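PDB 2G5X: ribosome-inactivating protein from Lychnis chalcedonica, which belongs to the plant ribosome-inactivating protein family and folds as a single chain of mixed helix and strand. Local coordinates for residues A[8-13]-A[180-185]; A[50-55]-A[143-148]. All blocks are in the same frame, centred on the assembly; numbering follows the deposited sequence.

From the N terminus the chain runs through edge strand 3-5 and into helix 10-25, whose first turn meets the end of helix 175-184 in interaction 1; the contact closes a loop of 166 residues. Inside that loop lies interaction 2, where the exit of strand 45-51 is met by the end of helix 137-145, closing a shorter loop of 87 residues. The two are therefore nested, not crossed. Interaction 1 joins two helices, and interaction 2 fastens the six-stranded mixed sheet to the helical part of the protein. Their centres lie 18 Å apart, and their nearest atoms, about 7 Å apart, do not touch.

Interaction 1: A[8-13]-A[180-185]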
ATOM      1  N   SER A   8       7.432 -16.024   1.214  1.00 10.12           N
ATOM      2  CA  SER A   8       8.459 -15.938   0.177  1.00 10.12           C
ATOM      3  C   SER A   8       8.124 -16.462  -1.222  1.00 11.43           C
ATOM      4  O   SER A   8       9.028 -16.722  -2.019  1.00 13.48           O
ATOM      5  CB  SER A   8       9.734 -16.620   0.679  1.00 10.84           C
ATOM      6  OG  SER A   8       9.472 -17.950   1.092  1.00 11.29           O
ATOM      7  N   ASP A   9       6.838 -16.600  -1.527  1.00 10.44           N
ATOM      8  CA  ASP A   9       6.403 -17.081  -2.841  1.00 11.07           C
ATOM      9  C   ASP A   9       6.189 -15.864  -3.747  1.00 10.64           C
ATOM     10  O   ASP A   9       5.167 -15.196  -3.660  1.00  9.92           O
ATOM     11  CB  ASP A   9       5.104 -17.879  -2.677  1.00 12.77           C
ATOM     12  CG  ASP A   9       4.613 -18.495  -3.977  1.00 14.83           C
ATOM     13  OD1 ASP A   9       3.829 -19.467  -3.899  1.00 15.44           O
ATOM     14  OD2 ASP A   9       4.988 -18.012  -5.068  1.00 14.43           O
ATOM     15  N   SER A  10       7.156 -15.581  -4.619  1.00  9.85           N
ATOM     16  CA  SER A  10       7.066 -14.415  -5.496  1.00  9.66           C
ATOM     17  C   SER A  10       5.940 -14.488  -6.522  1.00  8.86           C
ATOM     18  O   SER A  10       5.435 -13.457  -6.966  1.00  8.84           O
ATOM     19  CB  SER A  10       8.400 -14.182  -6.215  1.00 10.91           C
ATOM     20  OG  SER A  10       8.619 -15.154  -7.219  1.00 13.65           O
ATOM     21  N   ALA A  11       5.546 -15.697  -6.906  1.00  9.33           N
ATOM     22  CA  ALA A  11       4.467 -15.846  -7.875  1.00  9.66           C
ATOM     23  C   ALA A  11       3.166 -15.323  -7.270  1.00 10.01           C
ATOM     24  O   ALA A  11       2.424 -14.594  -7.929  1.00  9.41           O
ATOM     25  CB  ALA A  11       4.313 -17.312  -8.285  1.00  9.37           C
ATOM     26  N   LYS A  12       2.901 -15.687  -6.016  1.00  9.80           N
ATOM     27  CA  LYS A  12       1.690 -15.241  -5.330  1.00  9.48           C
ATOM     28  C   LYS A  12       1.725 -13.732  -5.093  1.00  9.21           C
ATOM     29  O   LYS A  12       0.692 -13.064  -5.120  1.00  9.61           O
ATOM     30  CB  LYS A  12       1.530 -15.976  -3.993  1.00 12.38           C
ATOM     31  CG  LYS A  12       1.167 -17.452  -4.131  1.00 16.78           C
ATOM     32  CD  LYS A  12      -0.171 -17.619  -4.837  1.00 22.54           C
ATOM     33  CE  LYS A  12      -0.584 -19.081  -4.942  1.00 24.70           C
ATOM     34  NZ  LYS A  12      -0.757 -19.705  -3.601  1.00 28.19           N
ATOM     35  N   TYR A  13       2.920 -13.200  -4.860  1.00  6.84           N
ATOM     36  CA  TYR A  13       3.079 -11.768  -4.645  1.00  7.33           C
ATOM     37  C   TYR A  13       2.718 -11.021  -5.933  1.00  6.23           C
ATOM     38  O   TYR A  13       1.963 -10.047  -5.900  1.00  6.96           O
ATOM     39  CB  TYR A  13       4.526 -11.458  -4.246  1.00  7.45           C
ATOM     40  CG  TYR A  13       4.858  -9.982  -4.146  1.00  5.55           C
ATOM     41  CD1 TYR A  13       4.265  -9.170  -3.175  1.00  6.53           C
ATOM     42  CD2 TYR A  13       5.787  -9.403  -5.009  1.00  6.98           C
ATOM     43  CE1 TYR A  13       4.596  -7.812  -3.068  1.00  7.09           C
ATOM     44  CE2 TYR A  13       6.125  -8.052  -4.912  1.00  7.82           C
ATOM     45  CZ  TYR A  13       5.528  -7.264  -3.940  1.00  6.38           C
ATOM     46  OH  TYR A  13       5.873  -5.935  -3.848  1.00  7.75           O
ATOM     47  N   GLN A 180      12.110  -5.318  -7.866  1.00  7.62           N
ATOM     48  CA  GLN A 180      13.097  -5.220  -6.797  1.00  8.31           C
ATOM     49  C   GLN A 180      12.665  -6.068  -5.596  1.00  7.88           C
ATOM     50  O   GLN A 180      13.488  -6.739  -4.974  1.00  8.95           O
ATOM     51  CB  GLN A 180      13.291  -3.760  -6.374  1.00 11.09           C
ATOM     52  CG  GLN A 180      13.947  -2.894  -7.445  1.00 14.23           C
ATOM     53  CD  GLN A 180      15.367  -3.335  -7.762  1.00 15.43           C
ATOM     54  OE1 GLN A 180      15.722  -3.550  -8.923  1.00 18.79           O
ATOM     55  NE2 GLN A 180      16.188  -3.468  -6.729  1.00 15.92           N
ATOM     56  N   VAL A 181      11.375  -6.050  -5.273  1.00  6.58           N
ATOM     57  CA  VAL A 181      10.878  -6.834  -4.146  1.00  6.85           C
ATOM     58  C   VAL A 181      10.999  -8.333  -4.429  1.00  7.37           C
ATOM     59  O   VAL A 181      11.398  -9.111  -3.561  1.00  7.63           O
ATOM     60  CB  VAL A 181       9.404  -6.485  -3.825  1.00  5.97           C
ATOM     61  CG1 VAL A 181       8.881  -7.379  -2.700  1.00  7.06           C
ATOM     62  CG2 VAL A 181       9.303  -5.025  -3.423  1.00  7.37           C
ATOM     63  N   ILE A 182      10.659  -8.733  -5.650  1.00  7.18           N
ATOM     64  CA  ILE A 182      10.747 -10.139  -6.026  1.00  8.01           C
ATOM     65  C   ILE A 182      12.178 -10.665  -5.918  1.00  8.93           C
ATOM     66  O   ILE A 182      12.408 -11.759  -5.395  1.00 10.39           O
ATOM     67  CB  ILE A 182      10.271 -10.363  -7.477  1.00  8.85           C
ATOM     68  CG1 ILE A 182       8.772 -10.095  -7.585  1.00 11.19           C
ATOM     69  CG2 ILE A 182      10.601 -11.782  -7.920  1.00 10.99           C
ATOM     70  CD1 ILE A 182       8.261 -10.079  -9.012  1.00 12.52           C
ATOM     71  N   ASN A 183      13.136  -9.880  -6.401  1.00  8.46           N
ATOM     72  CA  ASN A 183      14.534 -10.299  -6.394  1.00  8.55           C
ATOM     73  C   ASN A 183      15.314 -10.100  -5.100  1.00  8.78           C
ATOM     74  O   ASN A 183      16.254 -10.851  -4.829  1.00  9.50           O
ATOM     75  CB  ASN A 183      15.307  -9.606  -7.528  1.00  8.65           C
ATOM     76  CG  ASN A 183      14.873 -10.067  -8.906  1.00  9.11           C
ATOM     77  OD1 ASN A 183      14.024  -9.447  -9.552  1.00 12.80           O
ATOM     78  ND2 ASN A 183      15.456 -11.164  -9.366  1.00  8.42           N
ATOM     79  N   ARG A 184      14.926  -9.111  -4.301  1.00  8.30           N
ATOM     80  CA  ARG A 184      15.658  -8.802  -3.075  1.00  8.50           C
ATOM     81  C   ARG A 184      14.875  -8.871  -1.767  1.00  8.17           C
ATOM     82  O   ARG A 184      15.474  -8.800  -0.690  1.00  7.83           O
ATOM     83  CB  ARG A 184      16.261  -7.399  -3.195  1.00 11.27           C
ATOM     84  CG  ARG A 184      17.052  -7.154  -4.475  1.00 14.63           C
ATOM     85  CD  ARG A 184      17.248  -5.664  -4.724  1.00 19.97           C
ATOM     86  NE  ARG A 184      18.006  -5.005  -3.663  1.00 23.90           N
ATOM     87  CZ  ARG A 184      18.199  -3.690  -3.593  1.00 25.94           C
ATOM     88  NH1 ARG A 184      17.686  -2.895  -4.522  1.00 27.87           N
ATOM     89  NH2 ARG A 184      18.901  -3.169  -2.597  1.00 26.55           N
ATOM     90  N   GLY A 185      13.555  -9.006  -1.840  1.00  6.97           N
ATOM     91  CA  GLY A 185      12.776  -9.010  -0.613  1.00  8.20           C
ATOM     92  C   GLY A 185      11.929 -10.215  -0.265  1.00  8.65           C
ATOM     93  O   GLY A 185      11.086 -10.128   0.627  1.00  9.89           O
TER
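V181 meets Y13 at the phenol end of the ring, the two side chains crossing at about a right angle. Its CG1 lies 3.5 Å from Y13 OH and is almost as close to CZ and CE2, while CG2 comes against the hydroxyl oxygen alone, 3.6 Å from Y13 OH. The methyl CG1 sits oblique to the ring. On the opposing helix Y13 carries CG anti to its backbone N (chi1 173°), which sends the ring across to the valine. The hydroxyl, though V181 carbons press against it, is satisfied by a hydrogen bond to the carbonyl oxygen of M167.

I182, one residue on, divides its branches between two partners. Its CG1 sits at the edge of the Y13 ring, near the ring plane, with CG1 and Y13 CD2 4.0 Å apart. Its CG2, placed beside the carbonyl carbon by a chi1 of -67°, instead reaches S10, at 3.7 Å from S10 CB. Here the CA atoms of the two segments come nearest, S10 CA to I182 CA being 5.7 Å. All the contacts between the two segments are van der Waals in kind. At G185 the helix ends, its N still bonded to V181 O.

Helix 10-25 starts at this same place. D9 is its N-cap: OD2 accepts from K12 N at 3.3 Å, met from above the carboxylate plane, and more weakly from A11 N. Within the ribosome-inactivating protein fold, the first turn of helix 10-25 packs on the last turn of helix 175-184. M186, in the loop that follows helix 175-184, touches both S10 and V181. The ring of W4, from edge strand 3-5, meets that of Y13 with the planes at about 50°, and M167 brings in helix 154-173.

Interaction 2: A[50-55]-A[143-148]; sequences LVLPFN and AFTAVY
With CG anti to the backbone N (chi1 -174°), the F144 side chain leaves its helix toward the end of strand 45-51, and L52, just past that strand, with its CG beside its own N (chi1 -67°), comes to meet it from the opposite direction. The leucine settles over one face of the phenyl ring in a CH-pi contact: L52 CG stands 3.6 Å from the ring centroid and only 11° off the normal. Its two methyls spread from this central point over different parts of the ring. CD1 lies nearest CD2 of F144, at 3.4 Å, whereas L52 CD2 comes over the root of the ring, 3.8 Å from F144 CG.

The edge of the same ring faces the strand backbone. L50 O lies in the ring plane, 3.5 Å from F144 CE1, and L50 CB adds a looser apolar contact with that carbon. F144 is therefore held on a face by L52 and at an edge by L50, two positions earlier and still in the strand. Here the mixed sheet of the ribosome-inactivating protein fold meets its helical part: strand 45-51 gives way to a loop just as helix 137-145 is ending. I59, on the adjacent antiparallel strand 58-64, also touches F144, while S164 of helix 154-173 packs on L50.

At the end of the helical segment, F144 O accepts from both V147 N and Y148 N, so one carbonyl oxygen takes two backbone N-H groups as the chain turns. On the more exposed side, T145 OG1 lies 4.0 Å from L52 CD1 and is hydrogen-bonded to Q141 O. A water bridges the segments there, 2.7 Å from T145 OG1 and accepting from N55 ND2 at 3.1 Å; N55 OD1 in turn takes the backbone N-H of N57.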
ATOM      1  N   LEU A  50      -3.829  -8.766   4.245  1.00  7.01           N
ATOM      2  CA  LEU A  50      -2.466  -9.250   4.454  1.00  7.16           C
ATOM      3  C   LEU A  50      -2.650 -10.339   5.515  1.00  6.53           C
ATOM      4  O   LEU A  50      -3.253 -10.094   6.562  1.00  7.81           O
ATOM      5  CB  LEU A  50      -1.549  -8.136   4.985  1.00  6.34           C
ATOM      6  CG  LEU A  50      -1.198  -6.980   4.035  1.00  6.02           C
ATOM      7  CD1 LEU A  50      -0.193  -6.044   4.719  1.00  7.87           C
ATOM      8  CD2 LEU A  50      -0.601  -7.528   2.741  1.00  7.27           C
ATOM      9  N   VAL A  51      -2.153 -11.541   5.242  1.00  8.15           N
ATOM     10  CA  VAL A  51      -2.307 -12.660   6.172  1.00  8.43           C
ATOM     11  C   VAL A  51      -0.965 -13.276   6.558  1.00  8.78           C
ATOM     12  O   VAL A  51      -0.107 -13.471   5.701  1.00  8.65           O
ATOM     13  CB  VAL A  51      -3.176 -13.780   5.538  1.00  9.31           C
ATOM     14  CG1 VAL A  51      -3.419 -14.895   6.552  1.00  9.53           C
ATOM     15  CG2 VAL A  51      -4.495 -13.206   5.042  1.00  9.59           C
ATOM     16  N   LEU A  52      -0.782 -13.576   7.844  1.00  7.61           N
ATOM     17  CA  LEU A  52       0.459 -14.202   8.293  1.00  8.00           C
ATOM     18  C   LEU A  52       0.314 -15.710   8.143  1.00  8.89           C
ATOM     19  O   LEU A  52      -0.681 -16.291   8.568  1.00  9.98           O
ATOM     20  CB  LEU A  52       0.749 -13.877   9.759  1.00  7.94           C
ATOM     21  CG  LEU A  52       1.083 -12.429  10.107  1.00 10.23           C
ATOM     22  CD1 LEU A  52       1.405 -12.345  11.596  1.00 10.14           C
ATOM     23  CD2 LEU A  52       2.261 -11.949   9.273  1.00 11.36           C
ATOM     24  N   PRO A  53       1.312 -16.363   7.537  1.00  8.57           N
ATOM     25  CA  PRO A  53       1.241 -17.813   7.357  1.00 10.52           C
ATOM     26  C   PRO A  53       1.285 -18.611   8.660  1.00 11.44           C
ATOM     27  O   PRO A  53       0.730 -19.708   8.734  1.00 11.20           O
ATOM     28  CB  PRO A  53       2.441 -18.102   6.455  1.00 10.22           C
ATOM     29  CG  PRO A  53       3.432 -17.051   6.875  1.00  8.81           C
ATOM     30  CD  PRO A  53       2.568 -15.816   6.991  1.00  9.28           C
ATOM     31  N   PHE A  54       1.926 -18.051   9.683  1.00 11.15           N
ATOM     32  CA  PHE A  54       2.078 -18.732  10.971  1.00 14.45           C
ATOM     33  C   PHE A  54       0.803 -19.000  11.762  1.00 14.14           C
ATOM     34  O   PHE A  54       0.544 -20.132  12.176  1.00 12.22           O
ATOM     35  CB  PHE A  54       3.026 -17.946  11.885  1.00 17.74           C
ATOM     36  CG  PHE A  54       4.247 -17.420  11.198  1.00 19.80           C
ATOM     37  CD1 PHE A  54       4.331 -16.081  10.837  1.00 20.23           C
ATOM     38  CD2 PHE A  54       5.319 -18.261  10.919  1.00 21.86           C
ATOM     39  CE1 PHE A  54       5.464 -15.582  10.207  1.00 21.18           C
ATOM     40  CE2 PHE A  54       6.462 -17.772  10.286  1.00 23.28           C
ATOM     41  CZ  PHE A  54       6.532 -16.428   9.931  1.00 22.47           C
ATOM     42  N   ASN A  55       0.021 -17.949  11.983  1.00 15.07           N
ATOM     43  CA  ASN A  55      -1.199 -18.043  12.778  1.00 15.79           C
ATOM     44  C   ASN A  55      -2.466 -17.645  12.030  1.00 16.04           C
ATOM     45  O   ASN A  55      -3.559 -17.654  12.598  1.00 17.37           O
ATOM     46  CB  ASN A  55      -1.042 -17.156  14.009  1.00 15.86           C
ATOM     47  CG  ASN A  55      -0.498 -15.787  13.659  1.00 17.13           C
ATOM     48  OD1 ASN A  55      -0.894 -15.194  12.656  1.00 15.80           O
ATOM     49  ND2 ASN A  55       0.410 -15.276  14.483  1.00 16.36           N
ATOM     50  N   ALA A 143       6.683  -6.418  11.622  1.00  6.90           N
ATOM     51  CA  ALA A 143       5.915  -5.195  11.847  1.00  6.72           C
ATOM     52  C   ALA A 143       4.447  -5.530  12.105  1.00  7.23           C
ATOM     53  O   ALA A 143       3.790  -4.914  12.943  1.00  6.96           O
ATOM     54  CB  ALA A 143       6.047  -4.266  10.641  1.00  7.62           C
ATOM     55  N   PHE A 144       3.944  -6.516  11.372  1.00  7.13           N
ATOM     56  CA  PHE A 144       2.563  -6.976  11.498  1.00  8.44           C
ATOM     57  C   PHE A 144       2.313  -7.464  12.932  1.00  8.50           C
ATOM     58  O   PHE A 144       1.339  -7.071  13.580  1.00  9.04           O
ATOM     59  CB  PHE A 144       2.341  -8.110  10.486  1.00  7.29           C
ATOM     60  CG  PHE A 144       0.915  -8.606  10.387  1.00  7.38           C
ATOM     61  CD1 PHE A 144       0.252  -8.585   9.164  1.00  9.45           C
ATOM     62  CD2 PHE A 144       0.268  -9.165  11.487  1.00  8.72           C
ATOM     63  CE1 PHE A 144      -1.034  -9.118   9.034  1.00  8.38           C
ATOM     64  CE2 PHE A 144      -1.016  -9.699  11.370  1.00  8.65           C
ATOM     65  CZ  PHE A 144      -1.667  -9.678  10.144  1.00  8.56           C
ATOM     66  N   THR A 145       3.215  -8.303  13.427  1.00  7.73           N
ATOM     67  CA  THR A 145       3.103  -8.868  14.771  1.00  7.81           C
ATOM     68  C   THR A 145       3.083  -7.823  15.889  1.00  8.15           C
ATOM     69  O   THR A 145       2.437  -8.019  16.918  1.00  8.66           O
ATOM     70  CB  THR A 145       4.251  -9.865  15.029  1.00  8.19           C
ATOM     71  OG1 THR A 145       4.165 -10.931  14.080  1.00  7.39           O
ATOM     72  CG2 THR A 145       4.163 -10.444  16.436  1.00 10.18           C
ATOM     73  N   ALA A 146       3.783  -6.714  15.684  1.00  7.38           N
ATOM     74  CA  ALA A 146       3.830  -5.659  16.692  1.00  7.68           C
ATOM     75  C   ALA A 146       2.563  -4.811  16.696  1.00  8.82           C
ATOM     76  O   ALA A 146       2.368  -3.980  17.581  1.00  9.98           O
ATOM     77  CB  ALA A 146       5.049  -4.770  16.457  1.00  9.13           C
ATOM     78  N   VAL A 147       1.698  -5.032  15.710  1.00  7.28           N
ATOM     79  CA  VAL A 147       0.461  -4.269  15.594  1.00  8.45           C
ATOM     80  C   VAL A 147      -0.829  -5.048  15.849  1.00  7.02           C
ATOM     81  O   VAL A 147      -1.646  -4.656  16.684  1.00  8.50           O
ATOM     82  CB  VAL A 147       0.366  -3.609  14.195  1.00  8.47           C
ATOM     83  CG1 VAL A 147      -1.013  -2.994  13.988  1.00 12.20           C
ATOM     84  CG2 VAL A 147       1.443  -2.545  14.061  1.00  9.19           C
ATOM     85  N   TYR A 148      -1.016  -6.150  15.133  1.00  7.71           N
ATOM     86  CA  TYR A 148      -2.238  -6.937  15.267  1.00  7.39           C
ATOM     87  C   TYR A 148      -2.706  -7.264  16.689  1.00  7.55           C
ATOM     88  O   TYR A 148      -1.995  -7.896  17.474  1.00  9.43           O
ATOM     89  CB  TYR A 148      -2.118  -8.230  14.451  1.00  8.05           C
ATOM     90  CG  TYR A 148      -3.347  -9.111  14.535  1.00  9.34           C
ATOM     91  CD1 TYR A 148      -3.491 -10.041  15.565  1.00  9.70           C
ATOM     92  CD2 TYR A 148      -4.378  -8.993  13.603  1.00  8.94           C
ATOM     93  CE1 TYR A 148      -4.632 -10.832  15.668  1.00 10.34           C
ATOM     94  CE2 TYR A 148      -5.528  -9.778  13.696  1.00 10.38           C
ATOM     95  CZ  TYR A 148      -5.646 -10.693  14.731  1.00  9.77           C
ATOM     96  OH  TYR A 148      -6.780 -11.464  14.841  1.00 11.20           O
TER
HETATM   97  O   HOH W   1       2.238 -12.767  14.769  1.00 12.50           O